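Local coordinates for protein nigritoxine (Vibrio nigripulchritudo, PDB 5M41) that acts as a bacterial toxin against crustaceans and insects, at residues Gly284-Gly290 with Lys344-Ser349; Ser330-Ile336 with Ala441-Phe447; Phe582-Ser586 with Thr701-Met705. All blocks are in the same frame, centred on the assembly; numbering follows the deposited sequence.

Contact 1: Gly284-Gly290 with Lys344-Ser349; sequences GAWIDSG and KLSKVS
Trp286 and Val348 face each other as a non-hydrogen-bonded pair of an antiparallel sheet, and although their side chains set off in diverging directions, the end of the indole comes back to its partner. With CG anti to the carbonyl carbon (chi1 -60°), the six-membered ring lies so that CZ3 comes 3.6 Å from Val348 CB. Val348 CG2 sits over one face of the indole, while Lys347 O meets its edge near the plane, 3.6 Å from Trp286 CE3. The indole nitrogen turns instead to Pro439 O. The next pair, Ile287 with Lys347, is hydrogen-bonded both ways: Ile287 N gives to Lys347 O at 2.8 Å, and Lys347 N gives to Ile287 O at 3.0 Å. On the other side of the Trp286-Val348 pair, Ser349 N reaches Ala285 O at 2.7 Å in an almost straight bond, 178° at the hydrogen. Asp288 splits its carboxylate. OD1 forms a salt bridge of 3.4 Å with Lys344 NZ, the two side chains crossing at a slant; NZ, ending an extended chain, also bonds Gln292 OE1. OD2 pairs with Arg449 and accepts from a water that is also bonded to Ser346 OG. Over these short segments the strand directions are 132° apart, well short of an ideal antiparallel pair. Strand 286-288 borders one side of strand 340-348, whose other side is bonded to strand 328-336, and Leu345 packs against helix 302-319.

Contact 2: Ser330-Ile336 with Ala441-Phe447; sequences SLSLAAI and AQTKSFF
Gln442 NE2 is held between two oxygens: it donates a weak bond of 3.2 Å to Leu333 O, bent to 142° at the hydrogen, and a second bond to Asp368 OD1, the same carboxylate oxygen that takes Ser332 OG. Gln442 is the centre of an inverse gamma turn, directly before Thr443, the N-cap of helix 444-457, so the contact sets the start of a helix against strand 328-336 of an antiparallel sheet. The capping bond runs from Phe446 N to Thr443 OG1 at 3.2 Å. Because the glutamine chain is extended beyond CG (chi2 -179°), its amide reaches the strand, and OE1, which bonds Thr365 OG1, lies 3.3 Å from Ala334 CB. Beside it, Ala441 CB touches Ser332 OG at 3.6 Å, and a water connects Ser330 OG, weakly, with Ala441 N, which also bonds Asp368 OD2. The two phenylalanines share the small alanine: Phe446 meets both Ser332 CB and Ala334 CB obliquely, and Phe447 brings CE1 to 3.7 Å from Ala334 CB. Phe446 CD2 stands over the centre of the Phe447 ring. At the edge of that ring, in its plane, Ile336 CD1 lies 3.9 Å from Phe447 CD1.

Contact 3: Phe582-Ser586 with Thr701-Met705; sequences FVHHS and TAKNM
Thr701 meets the strand with both branches of its side chain. OG1 comes 3.4 Å from Val583 CG2, and CG2, anti to the backbone nitrogen (chi1 of OG1 -63°), rests 3.6 Å from His584 C and also meets the His585 ring at its edge, in the plane. The hydroxyl is bonded to Ser697 O one turn back in the helix and accepts from a water that donates to Val583 O as well, so one water joins helix and strand. The helix concerned, 688-704, packs on a six-stranded antiparallel sheet, in which strand 583-589 runs between 571-576 and 594-601; Thr701 also touches Leu599 on the latter. One turn on, Asn704 gives ND2 to His585 NE2 at 2.9 Å. The donor lies only 5° out of the imidazole plane, although amide and ring planes are 61° apart, and ND2 has a further, weak bond to Lys473 O. Met705, the first residue past the helix, covers a face of the same ring: its CB stands 3.6 Å from the centroid in a CH-pi contact, offset toward the rim. Its sulfur lies obliquely to the ring, 3.9 Å from His585 CB, while Met705 O accepts from Asn597 ND2.

Contacts 1 and 2 form one continuous piece of structure, their centres 10 Å apart. Strands 328-336 and 340-348 succeed each other in the chain and pair in the same sheet, with probable hydrogen bonds from Ser332 N to Lys344 O and from Ser330 N to Ser346 O, each 2.8 Å. Trp286 bridges the two directly, CD1 lying 3.5 Å from Ala441 CB. Contact 3 belongs to a separate sheet further along the chain: its centre is about 41 Å from that of contact 1 and about 34 Å from that of contact 2, with nearest atoms about 29 and 18 Å apart. None of the three supplies the magnesium site at Val189, Glu192 and Asp195.

Contact 1: Gly284-Gly290 with Lys344-Ser349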
loop_
_atom_site.group_PDB
_atom_site.type_symbol
_atom_site.label_atom_id
_atom_site.label_comp_id
_atom_site.label_asym_id
_atom_site.label_seq_id
_atom_site.Cartn_x
_atom_site.Cartn_y
_atom_site.Cartn_z
ATOM N N GLY A 284 5.432 -11.384 9.683
ATOM C CA GLY A 284 4.329 -10.980 10.566
ATOM C C GLY A 284 4.586 -9.626 11.213
ATOM O O GLY A 284 4.598 -9.487 12.452
ATOM N N ALA A 285 4.804 -8.620 10.375
ATOM C CA ALA A 285 5.212 -7.295 10.878
ATOM C C ALA A 285 4.086 -6.537 11.603
ATOM O O ALA A 285 4.348 -5.794 12.569
ATOM C CB ALA A 285 5.811 -6.453 9.743
ATOM N N TRP A 286 2.844 -6.762 11.163
ATOM C CA TRP A 286 1.702 -5.927 11.551
ATOM C C TRP A 286 0.581 -6.666 12.241
ATOM O O TRP A 286 0.242 -7.782 11.859
ATOM C CB TRP A 286 1.180 -5.197 10.316
ATOM C CG TRP A 286 2.255 -4.313 9.709
ATOM C CD1 TRP A 286 2.944 -4.499 8.518
ATOM C CD2 TRP A 286 2.848 -3.098 10.304
ATOM N NE1 TRP A 286 3.847 -3.489 8.309
ATOM C CE2 TRP A 286 3.844 -2.619 9.347
ATOM C CE3 TRP A 286 2.621 -2.367 11.468
ATOM C CZ2 TRP A 286 4.593 -1.472 9.581
ATOM C CZ3 TRP A 286 3.374 -1.210 11.694
ATOM C CH2 TRP A 286 4.337 -0.770 10.771
ATOM N N ILE A 287 0.009 -6.035 13.270
ATOM C CA ILE A 287 -1.116 -6.582 14.016
ATOM C C ILE A 287 -2.336 -5.731 13.689
ATOM O O ILE A 287 -2.333 -4.527 13.925
ATOM C CB ILE A 287 -0.903 -6.485 15.553
ATOM C CG1 ILE A 287 0.327 -7.268 15.993
ATOM C CG2 ILE A 287 -2.159 -6.935 16.326
ATOM C CD1 ILE A 287 0.911 -6.764 17.306
ATOM N N ASP A 288 -3.382 -6.366 13.178
ATOM C CA ASP A 288 -4.652 -5.692 12.915
ATOM C C ASP A 288 -5.190 -4.952 14.129
ATOM O O ASP A 288 -5.056 -5.419 15.262
ATOM C CB ASP A 288 -5.697 -6.712 12.454
ATOM C CG ASP A 288 -5.852 -6.742 10.941
ATOM O OD1 ASP A 288 -7.004 -6.903 10.503
ATOM O OD2 ASP A 288 -4.846 -6.597 10.193
ATOM N N SER A 289 -5.786 -3.788 13.886
ATOM C CA SER A 289 -6.610 -3.149 14.892
ATOM C C SER A 289 -7.926 -3.943 15.081
ATOM O O SER A 289 -8.483 -4.009 16.183
ATOM C CB SER A 289 -6.926 -1.715 14.488
ATOM O OG SER A 289 -7.891 -1.188 15.376
ATOM N N GLY A 290 -8.405 -4.550 13.995
ATOM C CA GLY A 290 -9.720 -5.154 13.965
ATOM C C GLY A 290 -10.834 -4.210 13.523
ATOM O O GLY A 290 -11.975 -4.648 13.395
ATOM N N LYS A 344 -7.172 1.393 7.272
ATOM C CA LYS A 344 -7.056 0.474 8.378
ATOM C C LYS A 344 -5.706 0.675 9.043
ATOM O O LYS A 344 -4.689 0.748 8.348
ATOM C CB LYS A 344 -7.167 -0.968 7.859
ATOM C CG LYS A 344 -7.365 -2.019 8.936
ATOM C CD LYS A 344 -8.029 -3.291 8.384
ATOM C CE LYS A 344 -8.396 -4.270 9.515
ATOM N NZ LYS A 344 -9.609 -5.093 9.150
ATOM N N LEU A 345 -5.700 0.734 10.377
ATOM C CA LEU A 345 -4.486 0.915 11.172
ATOM C C LEU A 345 -4.012 -0.437 11.649
ATOM O O LEU A 345 -4.842 -1.307 11.969
ATOM C CB LEU A 345 -4.768 1.748 12.427
ATOM C CG LEU A 345 -5.284 3.154 12.178
ATOM C CD1 LEU A 345 -5.752 3.761 13.490
ATOM C CD2 LEU A 345 -4.199 4.010 11.527
ATOM N N SER A 346 -2.687 -0.605 11.694
ATOM C CA SER A 346 -2.071 -1.764 12.301
ATOM C C SER A 346 -1.015 -1.246 13.246
ATOM O O SER A 346 -0.379 -0.234 12.978
ATOM C CB SER A 346 -1.393 -2.655 11.264
ATOM O OG SER A 346 -2.303 -3.223 10.336
ATOM N N LYS A 347 -0.828 -1.950 14.348
ATOM C CA LYS A 347 0.243 -1.669 15.267
ATOM C C LYS A 347 1.362 -2.639 14.910
ATOM O O LYS A 347 1.102 -3.747 14.440
ATOM C CB LYS A 347 -0.236 -1.904 16.700
ATOM C CG LYS A 347 0.551 -1.122 17.740
ATOM C CD LYS A 347 0.239 -1.563 19.169
ATOM C CE LYS A 347 -1.242 -1.438 19.511
ATOM N NZ LYS A 347 -1.487 -1.757 20.947
ATOM N N VAL A 348 2.604 -2.217 15.116
ATOM C CA VAL A 348 3.750 -3.039 14.779
ATOM C C VAL A 348 3.834 -4.193 15.761
ATOM O O VAL A 348 3.533 -4.022 16.945
ATOM C CB VAL A 348 5.078 -2.205 14.710
ATOM C CG1 VAL A 348 5.535 -1.729 16.087
ATOM C CG2 VAL A 348 6.170 -2.998 14.022
ATOM N N SER A 349 4.173 -5.380 15.270
ATOM C CA SER A 349 4.414 -6.464 16.181
ATOM C C SER A 349 5.719 -6.225 16.938
ATOM O O SER A 349 6.759 -6.038 16.328
ATOM C CB SER A 349 4.471 -7.798 15.460
ATOM O OG SER A 349 4.950 -8.752 16.392
HETATM O O HOH W 1 -2.400 -5.682 9.967
#

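Contact 2: Ser330-Ile336 with Ala441-Phe447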
loop_
_atom_site.group_PDB
_atom_site.type_symbol
_atom_site.label_atom_id
_atom_site.label_comp_id
_atom_site.label_asym_id
_atom_site.label_seq_id
_atom_site.Cartn_x
_atom_site.Cartn_y
_atom_site.Cartn_z
ATOM N N SER A 330 1.034 1.389 11.127
ATOM C CA SER A 330 0.943 1.447 9.695
ATOM C C SER A 330 -0.488 1.874 9.409
ATOM O O SER A 330 -1.436 1.154 9.768
ATOM C CB SER A 330 1.213 0.074 9.092
ATOM O OG SER A 330 0.879 0.054 7.710
ATOM N N LEU A 331 -0.656 3.051 8.818
ATOM C CA LEU A 331 -1.957 3.416 8.300
ATOM C C LEU A 331 -2.005 2.943 6.852
ATOM O O LEU A 331 -1.339 3.517 5.971
ATOM C CB LEU A 331 -2.219 4.919 8.440
ATOM C CG LEU A 331 -3.328 5.591 7.615
ATOM C CD1 LEU A 331 -4.706 5.033 7.922
ATOM C CD2 LEU A 331 -3.305 7.086 7.871
ATOM N N SER A 332 -2.774 1.886 6.612
ATOM C CA SER A 332 -2.902 1.307 5.280
ATOM C C SER A 332 -4.039 1.964 4.539
ATOM O O SER A 332 -5.131 2.068 5.065
ATOM C CB SER A 332 -3.197 -0.201 5.351
ATOM O OG SER A 332 -2.066 -0.931 5.799
ATOM N N LEU A 333 -3.776 2.398 3.314
ATOM C CA LEU A 333 -4.821 2.856 2.431
ATOM C C LEU A 333 -4.779 1.890 1.271
ATOM O O LEU A 333 -3.846 1.910 0.450
ATOM C CB LEU A 333 -4.558 4.296 2.013
ATOM C CG LEU A 333 -4.509 5.298 3.177
ATOM C CD1 LEU A 333 -3.923 6.614 2.710
ATOM C CD2 LEU A 333 -5.900 5.512 3.768
ATOM N N ALA A 334 -5.765 0.999 1.245
ATOM C CA ALA A 334 -5.775 -0.120 0.317
ATOM C C ALA A 334 -6.953 0.014 -0.604
ATOM O O ALA A 334 -8.081 0.142 -0.148
ATOM C CB ALA A 334 -5.857 -1.436 1.072
ATOM N N ALA A 335 -6.690 -0.024 -1.906
ATOM C CA ALA A 335 -7.746 -0.086 -2.893
ATOM C C ALA A 335 -8.557 -1.366 -2.693
ATOM O O ALA A 335 -8.047 -2.390 -2.197
ATOM C CB ALA A 335 -7.173 -0.039 -4.286
ATOM N N ILE A 336 -9.827 -1.279 -3.057
ATOM C CA ILE A 336 -10.788 -2.370 -2.904
ATOM C C ILE A 336 -11.562 -2.491 -4.235
ATOM O O ILE A 336 -11.943 -1.477 -4.807
ATOM C CB ILE A 336 -11.749 -2.075 -1.711
ATOM C CG1 ILE A 336 -11.018 -2.175 -0.343
ATOM C CG2 ILE A 336 -12.986 -2.962 -1.735
ATOM C CD1 ILE A 336 -10.401 -3.538 -0.031
ATOM N N ALA A 441 1.607 -4.109 5.113
ATOM C CA ALA A 441 0.552 -4.756 5.857
ATOM C C ALA A 441 -0.511 -5.310 4.912
ATOM O O ALA A 441 -1.296 -6.153 5.330
ATOM C CB ALA A 441 -0.075 -3.785 6.827
ATOM N N GLN A 442 -0.535 -4.849 3.653
ATOM C CA GLN A 442 -1.592 -5.250 2.685
ATOM C C GLN A 442 -1.334 -6.651 2.117
ATOM O O GLN A 442 -1.006 -6.824 0.948
ATOM C CB GLN A 442 -1.736 -4.194 1.591
ATOM C CG GLN A 442 -2.119 -2.849 2.209
ATOM C CD GLN A 442 -2.319 -1.723 1.219
ATOM O OE1 GLN A 442 -2.726 -1.936 0.062
ATOM N NE2 GLN A 442 -2.065 -0.506 1.672
ATOM N N THR A 443 -1.429 -7.645 2.991
ATOM C CA THR A 443 -1.197 -9.020 2.616
ATOM C C THR A 443 -2.499 -9.670 2.118
ATOM O O THR A 443 -3.598 -9.062 2.127
ATOM C CB THR A 443 -0.724 -9.829 3.831
ATOM O OG1 THR A 443 -1.717 -9.727 4.850
ATOM C CG2 THR A 443 0.642 -9.313 4.384
ATOM N N LYS A 444 -2.359 -10.925 1.695
ATOM C CA LYS A 444 -3.484 -11.784 1.350
ATOM C C LYS A 444 -4.511 -11.811 2.478
ATOM O O LYS A 444 -5.678 -11.543 2.253
ATOM C CB LYS A 444 -2.970 -13.196 1.063
ATOM C CG LYS A 444 -3.973 -14.133 0.397
ATOM C CD LYS A 444 -3.540 -15.587 0.596
ATOM C CE LYS A 444 -3.944 -16.474 -0.573
ATOM N NZ LYS A 444 -5.363 -16.266 -0.970
ATOM N N SER A 445 -4.081 -12.105 3.696
ATOM C CA SER A 445 -5.038 -12.281 4.778
ATOM C C SER A 445 -5.695 -10.951 5.183
ATOM O O SER A 445 -6.883 -10.921 5.519
ATOM C CB SER A 445 -4.382 -12.966 5.965
ATOM O OG SER A 445 -3.245 -12.230 6.354
ATOM N N PHE A 446 -4.931 -9.856 5.102
ATOM C CA PHE A 446 -5.444 -8.509 5.346
ATOM C C PHE A 446 -6.737 -8.273 4.557
ATOM O O PHE A 446 -7.739 -7.823 5.119
ATOM C CB PHE A 446 -4.333 -7.500 4.971
ATOM C CG PHE A 446 -4.756 -6.061 4.974
ATOM C CD1 PHE A 446 -4.518 -5.245 6.098
ATOM C CD2 PHE A 446 -5.320 -5.483 3.830
ATOM C CE1 PHE A 446 -4.871 -3.894 6.097
ATOM C CE2 PHE A 446 -5.674 -4.132 3.825
ATOM C CZ PHE A 446 -5.452 -3.335 4.962
ATOM N N PHE A 447 -6.716 -8.579 3.260
ATOM C CA PHE A 447 -7.903 -8.431 2.412
ATOM C C PHE A 447 -9.025 -9.436 2.751
ATOM O O PHE A 447 -10.206 -9.093 2.650
ATOM C CB PHE A 447 -7.545 -8.451 0.917
ATOM C CG PHE A 447 -6.786 -7.227 0.485
ATOM C CD1 PHE A 447 -7.442 -6.035 0.291
ATOM C CD2 PHE A 447 -5.400 -7.265 0.346
ATOM C CE1 PHE A 447 -6.737 -4.880 -0.058
ATOM C CE2 PHE A 447 -4.688 -6.131 0.009
ATOM C CZ PHE A 447 -5.360 -4.934 -0.202
HETATM O O HOH W 2 2.690 -1.413 6.309
#

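Contact 3: Phe582-Ser586 with Thr701-Met705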
loop_
_atom_site.group_PDB
_atom_site.type_symbol
_atom_site.label_atom_id
_atom_site.label_comp_id
_atom_site.label_asym_id
_atom_site.label_seq_id
_atom_site.Cartn_x
_atom_site.Cartn_y
_atom_site.Cartn_z
ATOM N N PHE A 582 -18.443 -15.053 -18.183
ATOM C CA PHE A 582 -18.439 -15.119 -19.657
ATOM C C PHE A 582 -19.180 -16.352 -20.154
ATOM O O PHE A 582 -19.001 -16.793 -21.314
ATOM C CB PHE A 582 -17.007 -15.069 -20.214
ATOM C CG PHE A 582 -16.312 -13.768 -19.927
ATOM C CD1 PHE A 582 -16.494 -12.669 -20.767
ATOM C CD2 PHE A 582 -15.528 -13.620 -18.784
ATOM C CE1 PHE A 582 -15.898 -11.447 -20.474
ATOM C CE2 PHE A 582 -14.928 -12.397 -18.479
ATOM C CZ PHE A 582 -15.114 -11.313 -19.329
ATOM N N VAL A 583 -20.032 -16.883 -19.273
ATOM C CA VAL A 583 -20.852 -18.063 -19.566
ATOM C C VAL A 583 -22.295 -17.857 -19.114
ATOM O O VAL A 583 -22.598 -16.948 -18.341
ATOM C CB VAL A 583 -20.306 -19.351 -18.880
ATOM C CG1 VAL A 583 -18.921 -19.717 -19.420
ATOM C CG2 VAL A 583 -20.281 -19.202 -17.357
ATOM N N HIS A 584 -23.175 -18.722 -19.605
ATOM C CA HIS A 584 -24.539 -18.835 -19.107
ATOM C C HIS A 584 -25.006 -20.194 -19.519
ATOM O O HIS A 584 -24.314 -20.875 -20.307
ATOM C CB HIS A 584 -25.440 -17.723 -19.653
ATOM C CG HIS A 584 -25.485 -17.653 -21.162
ATOM N ND1 HIS A 584 -26.252 -18.484 -21.908
ATOM C CD2 HIS A 584 -24.838 -16.813 -22.056
ATOM C CE1 HIS A 584 -26.095 -18.189 -23.209
ATOM N NE2 HIS A 584 -25.228 -17.170 -23.301
ATOM N N HIS A 585 -26.138 -20.640 -18.972
ATOM C CA HIS A 585 -26.765 -21.855 -19.467
ATOM C C HIS A 585 -28.137 -21.582 -20.018
ATOM O O HIS A 585 -28.737 -20.559 -19.718
ATOM C CB HIS A 585 -26.778 -22.986 -18.442
ATOM C CG HIS A 585 -27.525 -22.672 -17.164
ATOM N ND1 HIS A 585 -28.811 -23.032 -16.964
ATOM C CD2 HIS A 585 -27.097 -22.064 -15.978
ATOM C CE1 HIS A 585 -29.191 -22.661 -15.724
ATOM N NE2 HIS A 585 -28.139 -22.061 -15.126
ATOM N N SER A 586 -28.635 -22.485 -20.852
ATOM C CA SER A 586 -29.921 -22.259 -21.495
ATOM C C SER A 586 -30.557 -23.566 -21.927
ATOM O O SER A 586 -29.902 -24.617 -21.961
ATOM C CB SER A 586 -29.754 -21.320 -22.697
ATOM O OG SER A 586 -29.035 -21.961 -23.727
ATOM N N THR A 701 -22.128 -21.680 -12.879
ATOM C CA THR A 701 -23.020 -21.837 -14.023
ATOM C C THR A 701 -23.205 -23.315 -14.346
ATOM O O THR A 701 -24.331 -23.759 -14.525
ATOM C CB THR A 701 -22.529 -21.012 -15.229
ATOM O OG1 THR A 701 -22.550 -19.618 -14.884
ATOM C CG2 THR A 701 -23.402 -21.214 -16.452
ATOM N N ALA A 702 -22.107 -24.083 -14.364
ATOM C CA ALA A 702 -22.168 -25.548 -14.540
ATOM C C ALA A 702 -23.070 -26.188 -13.487
ATOM O O ALA A 702 -23.930 -27.018 -13.801
ATOM C CB ALA A 702 -20.772 -26.161 -14.472
ATOM N N LYS A 703 -22.872 -25.784 -12.237
ATOM C CA LYS A 703 -23.630 -26.336 -11.129
ATOM C C LYS A 703 -25.124 -25.990 -11.229
ATOM O O LYS A 703 -25.985 -26.848 -11.063
ATOM C CB LYS A 703 -23.063 -25.822 -9.808
ATOM C CG LYS A 703 -23.812 -26.351 -8.604
ATOM C CD LYS A 703 -23.193 -25.912 -7.290
ATOM C CE LYS A 703 -23.989 -26.496 -6.135
ATOM N NZ LYS A 703 -23.146 -26.653 -4.919
ATOM N N ASN A 704 -25.413 -24.722 -11.489
ATOM C CA ASN A 704 -26.788 -24.246 -11.549
ATOM C C ASN A 704 -27.644 -24.920 -12.640
ATOM O O ASN A 704 -28.849 -25.029 -12.480
ATOM C CB ASN A 704 -26.829 -22.727 -11.704
ATOM C CG ASN A 704 -28.193 -22.155 -11.375
ATOM O OD1 ASN A 704 -28.711 -22.366 -10.272
ATOM N ND2 ASN A 704 -28.796 -21.454 -12.332
ATOM N N MET A 705 -27.028 -25.369 -13.733
ATOM C CA MET A 705 -27.736 -26.114 -14.788
ATOM C C MET A 705 -27.844 -27.612 -14.455
ATOM O O MET A 705 -28.278 -28.421 -15.293
ATOM C CB MET A 705 -27.030 -25.931 -16.142
ATOM C CG MET A 705 -25.644 -26.569 -16.219
ATOM S SD MET A 705 -24.846 -26.366 -17.832
ATOM C CE MET A 705 -25.786 -27.490 -18.869
HETATM O O HOH W 3 -24.042 -17.605 -15.992
#